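PDB 3Q87: N6 adenine specific DNA methylase from Encephalitozoon cuniculi, which probably acts as the S-adenosylmethionine-binding catalytic subunit of the Mtq2-Trm112 complex, responsible for methylation of the translation termination factor eRF1. Local coordinates for residues 80-85 with 108-113; 28-33 with 68-73. All coordinates share one frame; numbering follows the deposited sequence. Where two conformers were deposited one is given.

How the contacts relate
Contact 2 (28-33 with 68-73) comes first along the chain and contact 1 (80-85 with 108-113) follows, yet their centres lie only 9 Å apart. Strands 26-30 and 81-84 are parallel neighbours in the central sheet of the methyltransferase fold, and Val81 O lies 2.7 Å from Leu28 N in a probable hydrogen bond between them. Beside these paired strands the two contacts share one apolar layer, where Phe110 of helix 105-113 packs on Leu30. A salt bridge from Arg109 NH2 to Asp69 OD1 (2.8 Å) ties the same helix to the loop of contact 2. Both contacts reach S-adenosylmethionine: contact 2 holds its adenine and amino group, contact 1 its carboxylate.

Contact 1. Residues 80-85 with 108-113; sequences DVVVFN and DRFVDA. With SAM (S-adenosylmethionine), chain D.
Phe84 and Phe110 meet in a T-shaped aromatic pair that packs strand 81-84 against helix 105-113 within a beta-alpha-beta unit of the Rossmann-like methyltransferase fold. The edge of Phe84 is turned toward the face of Phe110, with ring centroids 5.2 Å apart and planes at 68°. Phe84 CD2 lies 3.8 Å from Phe110 CG, so it stands over the CB-bearing side of the ring rather than its centre. Farther out on Phe110, Val82 CG1 lies 3.8 Å from Phe110 CZ; the valine was modelled in two conformers, which makes this methyl contact less certain. In Phe110, CG is anti to the backbone N (chi1 169°), which carries the ring from the helix across to the sheet. Leu30 of the adjacent strand and Leu71 of a loop also pack on this buried ring, while Leu121 of strand 118-124 touches Phe84. The ribose O4' of S-adenosylmethionine lies near the plane of the Phe84 ring, at its edge. Next along the chain, Asn85 begins the family's Asn-Pro-Pro-Tyr motif, and its ND2 donates to the ligand carboxylate atom OXT over 3.0 Å, nearly straight at 163°.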
loop_
_atom_site.group_PDB
_atom_site.type_symbol
_atom_site.label_atom_id
_atom_site.label_comp_id
_atom_site.label_asym_id
_atom_site.label_seq_id
_atom_site.Cartn_x
_atom_site.Cartn_y
_atom_site.Cartn_z
ATOM N N ASP B 80 6.698 -4.633 -4.485
ATOM C CA ASP B 80 8.135 -4.514 -4.780
ATOM C C ASP B 80 8.893 -3.575 -3.834
ATOM O O ASP B 80 9.985 -3.890 -3.381
ATOM C CB ASP B 80 8.348 -3.999 -6.198
ATOM C CG ASP B 80 7.801 -4.934 -7.253
ATOM O OD1 ASP B 80 8.188 -6.128 -7.273
ATOM O OD2 ASP B 80 6.997 -4.449 -8.073
ATOM N N VAL B 81 8.325 -2.399 -3.586
ATOM C CA VAL B 81 8.999 -1.362 -2.813
ATOM C C VAL B 81 8.051 -0.725 -1.807
ATOM O O VAL B 81 6.864 -0.497 -2.100
ATOM C CB VAL B 81 9.496 -0.217 -3.744
ATOM C CG1 VAL B 81 10.093 0.955 -2.944
ATOM C CG2 VAL B 81 10.479 -0.749 -4.767
ATOM N N VAL B 82 8.592 -0.421 -0.631
ATOM C CA VAL B 82 7.888 0.354 0.372
ATOM C C VAL B 82 8.620 1.684 0.609
ATOM O O VAL B 82 9.837 1.703 0.793
ATOM C CB VAL B 82 7.804 -0.426 1.708
ATOM C CG1 VAL B 82 7.256 0.472 2.815
ATOM C CG2 VAL B 82 6.939 -1.689 1.549
ATOM N N VAL B 83 7.882 2.783 0.594
ATOM C CA VAL B 83 8.426 4.099 0.901
ATOM C C VAL B 83 7.705 4.611 2.143
ATOM O O VAL B 83 6.476 4.555 2.218
ATOM C CB VAL B 83 8.153 5.096 -0.248
ATOM C CG1 VAL B 83 8.700 6.474 0.118
ATOM C CG2 VAL B 83 8.743 4.581 -1.564
ATOM N N PHE B 84 8.457 5.133 3.103
ATOM C CA PHE B 84 7.883 5.487 4.400
ATOM C C PHE B 84 8.556 6.706 5.019
ATOM O O PHE B 84 9.696 6.633 5.457
ATOM C CB PHE B 84 8.021 4.298 5.355
ATOM C CG PHE B 84 7.212 4.419 6.618
ATOM C CD1 PHE B 84 6.147 5.299 6.704
ATOM C CD2 PHE B 84 7.496 3.607 7.713
ATOM C CE1 PHE B 84 5.394 5.382 7.862
ATOM C CE2 PHE B 84 6.739 3.680 8.870
ATOM C CZ PHE B 84 5.696 4.564 8.950
ATOM N N ASN B 85 7.848 7.829 5.050
ATOM C CA ASN B 85 8.225 8.920 5.937
ATOM C C ASN B 85 7.425 8.711 7.216
ATOM O O ASN B 85 6.233 8.977 7.248
ATOM C CB ASN B 85 7.933 10.274 5.296
ATOM C CG ASN B 85 8.401 11.447 6.154
ATOM O OD1 ASN B 85 9.029 11.259 7.194
ATOM N ND2 ASN B 85 8.087 12.656 5.722
ATOM N N ASP B 108 10.614 1.212 14.614
ATOM C CA ASP B 108 11.049 -0.096 15.088
ATOM C C ASP B 108 9.997 -1.153 14.787
ATOM O O ASP B 108 10.329 -2.279 14.424
ATOM C CB ASP B 108 11.339 -0.059 16.599
ATOM C CG ASP B 108 12.649 0.641 16.929
ATOM O OD1 ASP B 108 13.409 0.955 15.986
ATOM O OD2 ASP B 108 12.927 0.864 18.136
ATOM N N ARG B 109 8.725 -0.792 14.937
ATOM C CA ARG B 109 7.651 -1.708 14.572
ATOM C C ARG B 109 7.675 -2.017 13.081
ATOM O O ARG B 109 7.466 -3.164 12.663
ATOM C CB ARG B 109 6.285 -1.149 14.982
ATOM C CG ARG B 109 5.973 -1.379 16.442
ATOM C CD ARG B 109 4.654 -0.763 16.883
ATOM N NE ARG B 109 3.523 -1.133 16.031
ATOM C CZ ARG B 109 2.678 -0.248 15.506
ATOM N NH1 ARG B 109 2.833 1.046 15.766
ATOM N NH2 ARG B 109 1.665 -0.648 14.747
ATOM N N PHE B 110 7.936 -0.989 12.283
ATOM C CA PHE B 110 8.014 -1.143 10.835
ATOM C C PHE B 110 9.158 -2.077 10.441
ATOM O O PHE B 110 8.979 -3.015 9.685
ATOM C CB PHE B 110 8.226 0.219 10.149
ATOM C CG PHE B 110 8.588 0.109 8.688
ATOM C CD1 PHE B 110 7.672 -0.382 7.775
ATOM C CD2 PHE B 110 9.843 0.492 8.230
ATOM C CE1 PHE B 110 7.999 -0.505 6.424
ATOM C CE2 PHE B 110 10.176 0.383 6.886
ATOM C CZ PHE B 110 9.245 -0.129 5.977
ATOM N N VAL B 111 10.344 -1.795 10.957
ATOM C CA VAL B 111 11.524 -2.572 10.610
ATOM C C VAL B 111 11.326 -4.046 10.968
ATOM O O VAL B 111 11.689 -4.942 10.205
ATOM C CB VAL B 111 12.761 -1.998 11.322
ATOM C CG1 VAL B 111 13.935 -2.960 11.229
ATOM C CG2 VAL B 111 13.103 -0.618 10.742
ATOM N N ASP B 112 10.706 -4.300 12.112
ATOM C CA ASP B 112 10.472 -5.680 12.512
ATOM C C ASP B 112 9.371 -6.429 11.764
ATOM O O ASP B 112 9.234 -7.637 11.922
ATOM C CB ASP B 112 10.309 -5.811 14.019
ATOM C CG ASP B 112 11.599 -6.239 14.683
ATOM O OD1 ASP B 112 12.459 -5.361 14.940
ATOM O OD2 ASP B 112 11.766 -7.459 14.913
ATOM N N ALA B 113 8.614 -5.736 10.925
ATOM C CA ALA B 113 7.571 -6.401 10.147
ATOM C C ALA B 113 7.832 -6.416 8.636
ATOM O O ALA B 113 7.169 -7.148 7.902
ATOM C CB ALA B 113 6.215 -5.774 10.435
HETATM N N SAM D . 4.100 10.860 3.411
HETATM C CA SAM D . 3.804 12.154 4.040
HETATM C C SAM D . 4.951 13.130 3.743
HETATM O O SAM D . 4.793 14.351 3.783
HETATM O OXT SAM D . 6.072 12.720 3.452
HETATM C CB SAM D . 3.458 12.074 5.553
HETATM C CG SAM D . 4.527 11.712 6.614
HETATM S SD SAM D . 4.073 11.889 8.396
HETATM C CE SAM D . 5.648 12.317 9.168
HETATM C "C5'" SAM D . 3.884 10.178 8.958
HETATM C "C4'" SAM D . 2.570 9.625 8.429
HETATM O "O4'" SAM D . 2.386 8.301 8.905
HETATM C "C3'" SAM D . 1.363 10.435 8.877
HETATM O "O3'" SAM D . 0.552 10.681 7.750
HETATM C "C2'" SAM D . 0.634 9.530 9.850
HETATM O "O2'" SAM D . -0.768 9.670 9.825
HETATM C "C1'" SAM D . 1.049 8.167 9.345
HETATM N N9 SAM D . 1.056 7.139 10.375
HETATM C C8 SAM D . 1.296 7.259 11.725
HETATM N N7 SAM D . 1.207 6.023 12.266
HETATM C C5 SAM D . 0.925 5.134 11.266
HETATM C C6 SAM D . 0.738 3.764 11.233
HETATM N N6 SAM D . 0.829 3.059 12.356
HETATM N N1 SAM D . 0.460 3.132 10.032
HETATM C C2 SAM D . 0.368 3.849 8.851
HETATM N N3 SAM D . 0.560 5.217 8.891
HETATM C C4 SAM D . 0.827 5.833 10.072
#

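Contact 2. Residues 28-33 with 68-73; sequences LDLGTS and ADLLCS. With SAM (S-adenosylmethionine), chain D.
Leu28 CD2 and Leu71 CD2 approach to 3.3 Å, tighter than two methyl groups normally pack, so the exact spacing is doubtful even though the leucines clearly abut. The same Leu71 methyl also reaches Leu30 CD2 at 4.0 Å, the two side chains meeting at about a right angle. Leu71 therefore rests against two leucines from one side of strand 26-30. The other branch of Leu30, CD1, sits 3.7 Å from Leu70 O and so packs against the turn's backbone. That turn is type II', from Asp69 to Cys72, with Leu70 at a positive phi (48°) unusual for leucine. It presents Leu70 N to the adenine N1 of S-adenosylmethionine at 2.9 Å, almost straight (172°), while Asp69 OD1 accepts from N6 at 2.9 Å; together they hold adenine N1 and N6. The neighbouring subunit (ECU08_1170) hydrogen-bonds to Cys72 O and Ser73 OG. At its C-terminal end, strand 26-30 runs into the glycine-containing loop characteristic of these methyltransferases, where Gly31 O takes a 2.7 Å hydrogen bond from the ligand amino N. Thr32 OG1 bonds back to Asp29 OD2 from above the carboxylate plane. Strands 46-51 and 81-84 flank Leu28 and Leu30, and helix 105-113 packs on Leu70.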
loop_
_atom_site.group_PDB
_atom_site.type_symbol
_atom_site.label_atom_id
_atom_site.label_comp_id
_atom_site.label_asym_id
_atom_site.label_seq_id
_atom_site.Cartn_x
_atom_site.Cartn_y
_atom_site.Cartn_z
ATOM N N LEU B 28 4.382 0.628 -2.315
ATOM C CA LEU B 28 3.511 0.967 -1.208
ATOM C C LEU B 28 4.002 2.279 -0.625
ATOM O O LEU B 28 5.122 2.334 -0.107
ATOM C CB LEU B 28 3.569 -0.123 -0.139
ATOM C CG LEU B 28 2.591 0.041 1.030
ATOM C CD1 LEU B 28 1.169 -0.325 0.613
ATOM C CD2 LEU B 28 3.026 -0.816 2.216
ATOM N N ASP B 29 3.185 3.326 -0.742
ATOM C CA ASP B 29 3.470 4.609 -0.092
ATOM C C ASP B 29 2.842 4.547 1.299
ATOM O O ASP B 29 1.653 4.806 1.475
ATOM C CB ASP B 29 2.867 5.772 -0.893
ATOM C CG ASP B 29 3.042 7.132 -0.205
ATOM O OD1 ASP B 29 3.818 7.228 0.782
ATOM O OD2 ASP B 29 2.402 8.115 -0.659
ATOM N N LEU B 30 3.649 4.171 2.280
ATOM C CA LEU B 30 3.182 3.960 3.641
ATOM C C LEU B 30 3.177 5.291 4.396
ATOM O O LEU B 30 4.171 6.005 4.371
ATOM C CB LEU B 30 4.134 2.973 4.320
ATOM C CG LEU B 30 3.822 2.443 5.714
ATOM C CD1 LEU B 30 2.504 1.722 5.708
ATOM C CD2 LEU B 30 4.939 1.498 6.169
ATOM N N GLY B 31 2.081 5.615 5.080
ATOM C CA GLY B 31 1.948 6.925 5.702
ATOM C C GLY B 31 1.846 7.992 4.611
ATOM O O GLY B 31 2.554 8.997 4.612
ATOM N N THR B 32 0.935 7.765 3.675
ATOM C CA THR B 32 0.816 8.600 2.499
ATOM C C THR B 32 0.337 9.992 2.843
ATOM O O THR B 32 0.588 10.929 2.092
ATOM C CB THR B 32 -0.169 7.988 1.469
ATOM O OG1 THR B 32 -0.248 8.830 0.322
ATOM C CG2 THR B 32 -1.548 7.826 2.071
ATOM N N SER B 33 -0.355 10.120 3.972
ATOM C CA SER B 33 -1.018 11.380 4.326
ATOM C C SER B 33 -1.940 11.846 3.182
ATOM O O SER B 33 -2.849 11.104 2.798
ATOM C CB SER B 33 -0.007 12.449 4.718
ATOM O OG SER B 33 -0.663 13.573 5.293
ATOM N N ALA B 68 -4.822 1.719 7.143
ATOM C CA ALA B 68 -4.198 0.541 7.738
ATOM C C ALA B 68 -3.130 0.927 8.740
ATOM O O ALA B 68 -2.568 2.020 8.668
ATOM C CB ALA B 68 -3.590 -0.336 6.657
ATOM N N ASP B 69 -2.841 0.006 9.657
ATOM C CA ASP B 69 -1.786 0.181 10.651
ATOM C C ASP B 69 -0.539 -0.519 10.110
ATOM O O ASP B 69 -0.480 -1.748 10.061
ATOM C CB ASP B 69 -2.246 -0.419 11.994
ATOM C CG ASP B 69 -1.333 -0.049 13.163
ATOM O OD1 ASP B 69 -0.171 0.352 12.941
ATOM O OD2 ASP B 69 -1.794 -0.167 14.311
ATOM N N LEU B 70 0.437 0.265 9.659
ATOM C CA LEU B 70 1.618 -0.288 9.012
ATOM C C LEU B 70 1.218 -1.317 7.943
ATOM O O LEU B 70 0.441 -0.986 7.056
ATOM C CB LEU B 70 2.581 -0.885 10.036
ATOM C CG LEU B 70 3.194 0.076 11.064
ATOM C CD1 LEU B 70 4.209 -0.669 11.930
ATOM C CD2 LEU B 70 3.854 1.275 10.406
ATOM N N LEU B 71 1.695 -2.561 8.066
ATOM C CA LEU B 71 1.617 -3.530 6.972
ATOM C C LEU B 71 0.734 -4.756 7.229
ATOM O O LEU B 71 0.627 -5.619 6.362
ATOM C CB LEU B 71 3.032 -4.000 6.601
ATOM C CG LEU B 71 4.092 -2.913 6.360
ATOM C CD1 LEU B 71 5.503 -3.497 6.407
ATOM C CD2 LEU B 71 3.855 -2.221 5.053
ATOM N N CYS B 72 0.099 -4.818 8.398
ATOM C CA CYS B 72 -0.658 -6.000 8.826
ATOM C C CYS B 72 -1.685 -6.477 7.812
ATOM O O CYS B 72 -1.920 -7.682 7.673
ATOM C CB CYS B 72 -1.375 -5.734 10.161
ATOM S SG CYS B 72 -0.384 -4.887 11.419
ATOM N N SER B 73 -2.310 -5.534 7.115
ATOM C CA SER B 73 -3.350 -5.873 6.153
ATOM C C SER B 73 -2.817 -5.882 4.717
ATOM O O SER B 73 -3.584 -5.964 3.750
ATOM C CB SER B 73 -4.497 -4.874 6.269
ATOM O OG SER B 73 -4.028 -3.561 6.004
HETATM N N SAM D . 4.100 10.860 3.411
HETATM C CA SAM D . 3.804 12.154 4.040
HETATM C C SAM D . 4.951 13.130 3.743
HETATM O O SAM D . 4.793 14.351 3.783
HETATM O OXT SAM D . 6.072 12.720 3.452
HETATM C CB SAM D . 3.458 12.074 5.553
HETATM C CG SAM D . 4.527 11.712 6.614
HETATM S SD SAM D . 4.073 11.889 8.396
HETATM C CE SAM D . 5.648 12.317 9.168
HETATM C "C5'" SAM D . 3.884 10.178 8.958
HETATM C "C4'" SAM D . 2.570 9.625 8.429
HETATM O "O4'" SAM D . 2.386 8.301 8.905
HETATM C "C3'" SAM D . 1.363 10.435 8.877
HETATM O "O3'" SAM D . 0.552 10.681 7.750
HETATM C "C2'" SAM D . 0.634 9.530 9.850
HETATM O "O2'" SAM D . -0.768 9.670 9.825
HETATM C "C1'" SAM D . 1.049 8.167 9.345
HETATM N N9 SAM D . 1.056 7.139 10.375
HETATM C C8 SAM D . 1.296 7.259 11.725
HETATM N N7 SAM D . 1.207 6.023 12.266
HETATM C C5 SAM D . 0.925 5.134 11.266
HETATM C C6 SAM D . 0.738 3.764 11.233
HETATM N N6 SAM D . 0.829 3.059 12.356
HETATM N N1 SAM D . 0.460 3.132 10.032
HETATM C C2 SAM D . 0.368 3.849 8.851
HETATM N N3 SAM D . 0.560 5.217 8.891
HETATM C C4 SAM D . 0.827 5.833 10.072
#